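Local coordinates for hypothetical protein (Staphylococcus aureus subsp. aureus, PDB 1QYI) that is of unknown function but carries a haloacid dehalogenase-like domain, so it is probably a hydrolase of that superfamily, at residues W78-F82 and L173-Q178. Residues are numbered along the deposited sequence; the frame is centred on the assembly and turned at random.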
# COMPACT_ATOMS: atom_id res chain seq x y z
N TRP A 78 3.09 -0.75 -6.26
CA TRP A 78 4.18 -1.17 -7.12
C TRP A 78 3.67 -1.23 -8.56
O TRP A 78 4.25 -0.62 -9.47
CB TRP A 78 4.73 -2.55 -6.70
CG TRP A 78 5.33 -2.59 -5.31
CD1 TRP A 78 5.94 -1.55 -4.64
CD2 TRP A 78 5.46 -3.74 -4.46
NE1 TRP A 78 6.43 -1.99 -3.44
CE2 TRP A 78 6.16 -3.33 -3.30
CE3 TRP A 78 5.06 -5.09 -4.57
CZ2 TRP A 78 6.47 -4.21 -2.24
CZ3 TRP A 78 5.37 -5.97 -3.52
CH2 TRP A 78 6.07 -5.52 -2.37
N ASP A 79 2.57 -1.96 -8.77
CA ASP A 79 2.02 -2.08 -10.11
C ASP A 79 1.63 -0.72 -10.70
O ASP A 79 1.94 -0.43 -11.86
CB ASP A 79 0.80 -3.01 -10.11
CG ASP A 79 1.16 -4.44 -9.75
OD1 ASP A 79 2.07 -5.01 -10.39
OD2 ASP A 79 0.52 -5.00 -8.83
N MSE A 80 0.96 0.11 -9.90
CA MSE A 80 0.53 1.43 -10.36
C MSE A 80 1.68 2.32 -10.86
O MSE A 80 1.62 2.84 -11.97
CB MSE A 80 -0.23 2.16 -9.26
CG MSE A 80 -1.49 1.45 -8.80
SE MSE A 80 -2.56 2.57 -7.66
CE MSE A 80 -1.15 3.26 -6.50
N LEU A 81 2.70 2.50 -10.03
CA LEU A 81 3.83 3.33 -10.40
C LEU A 81 4.54 2.73 -11.61
O LEU A 81 5.09 3.46 -12.43
CB LEU A 81 4.79 3.47 -9.22
CG LEU A 81 5.51 2.22 -8.71
CD1 LEU A 81 6.74 1.95 -9.57
CD2 LEU A 81 5.95 2.45 -7.26
N PHE A 82 4.54 1.41 -11.72
CA PHE A 82 5.19 0.76 -12.86
C PHE A 82 4.49 1.10 -14.17
O PHE A 82 5.14 1.51 -15.13
CB PHE A 82 5.21 -0.76 -12.68
CG PHE A 82 5.76 -1.51 -13.88
CD1 PHE A 82 7.12 -1.51 -14.15
CD2 PHE A 82 4.90 -2.24 -14.71
CE1 PHE A 82 7.64 -2.22 -15.23
CE2 PHE A 82 5.41 -2.95 -15.80
CZ PHE A 82 6.78 -2.95 -16.06
N LEU A 173 12.47 -4.45 -15.22
CA LEU A 173 12.09 -3.06 -15.04
C LEU A 173 11.16 -2.94 -13.83
O LEU A 173 11.26 -1.99 -13.06
CB LEU A 173 11.36 -2.52 -16.28
CG LEU A 173 11.36 -1.02 -16.62
CD1 LEU A 173 10.00 -0.69 -17.22
CD2 LEU A 173 11.63 -0.15 -15.41
N TRP A 174 10.26 -3.91 -13.68
CA TRP A 174 9.31 -3.90 -12.57
C TRP A 174 10.05 -4.01 -11.24
O TRP A 174 9.65 -3.40 -10.24
CB TRP A 174 8.33 -5.07 -12.69
CG TRP A 174 7.21 -5.02 -11.69
CD1 TRP A 174 6.00 -4.41 -11.85
CD2 TRP A 174 7.23 -5.54 -10.35
NE1 TRP A 174 5.26 -4.52 -10.70
CE2 TRP A 174 5.97 -5.22 -9.78
CE3 TRP A 174 8.16 -6.26 -9.60
CZ2 TRP A 174 5.65 -5.59 -8.45
CZ3 TRP A 174 7.83 -6.61 -8.29
CH2 TRP A 174 6.58 -6.29 -7.73
N THR A 175 11.11 -4.80 -11.24
CA THR A 175 11.94 -5.01 -10.06
C THR A 175 12.68 -3.72 -9.71
O THR A 175 12.81 -3.38 -8.54
CB THR A 175 12.94 -6.16 -10.31
OG1 THR A 175 12.20 -7.35 -10.60
CG2 THR A 175 13.82 -6.42 -9.10
N LEU A 176 13.15 -3.01 -10.73
CA LEU A 176 13.84 -1.75 -10.53
C LEU A 176 12.93 -0.74 -9.86
O LEU A 176 13.24 -0.22 -8.78
CB LEU A 176 14.32 -1.16 -11.86
CG LEU A 176 14.95 0.24 -11.76
CD1 LEU A 176 16.14 0.22 -10.81
CD2 LEU A 176 15.37 0.72 -13.15
N ALA A 177 11.80 -0.46 -10.51
CA ALA A 177 10.83 0.50 -10.01
C ALA A 177 10.38 0.14 -8.61
O ALA A 177 10.16 1.01 -7.78
CB ALA A 177 9.64 0.55 -10.94
N GLN A 178 10.25 -1.15 -8.35
CA GLN A 178 9.79 -1.57 -7.05
C GLN A 178 10.87 -1.38 -6.00
O GLN A 178 10.56 -1.09 -4.84
CB GLN A 178 9.30 -3.02 -7.12
CG GLN A 178 8.60 -3.48 -5.87
CD GLN A 178 9.51 -4.33 -5.00
OE1 GLN A 178 10.73 -4.15 -5.00
NE2 GLN A 178 8.91 -5.25 -4.25
O HOH W 1 7.51 -1.74 -9.93
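Trp174 lies between Trp78 and Phe82, and the three rings form an aromatic cluster where helix 77-93 meets helix 172-195. Trp174 turns an edge to the face of Phe82, with the ring planes 63° apart. Its CD1 sits 3.5 Å from Phe82 CG, and its CB also lies over that face. CG of Trp174 is anti to the backbone N (chi1 -172°), which carries the indole along helix 77-93 from Phe82 to Trp78. At the far end CZ2 of Trp174 is 3.6 Å from Trp78 CB.

Gln178 packs on the Trp78 indole. Its CG stands 3.3 Å above the centroid of the five-membered ring of Trp78, almost on the ring normal, a CH-pi contact. The chain bends at chi2, and the amide NE2 comes over the six-membered part of the same face. CD1 of Leu173 touches CE1 of Phe82. CD1 of Leu81 meets CB of Ala177 at 3.5 Å.

One direct hydrogen bond joins the segments. NE1 of Trp174 donates to Asp79 OD1 at 3.2 Å, bent to 137° and from above the carboxylate plane. A water donates to Trp174 O (2.7 Å) and weakly to Trp78 O.

In the second shell, Lys144 forms a salt bridge with OD2 of Asp79. Tyr181 meets Trp78 edge-to-face, and Leu151 of helix 144-158 packs on Phe82. The contact joins two helices of a helical part of the chain, with no strand between them in sequence, and aromatic and aliphatic groups make up most of it. Asp79 is buried, and Lys144 probably offsets its charge while the indole N-H satisfies part of its hydrogen bonding.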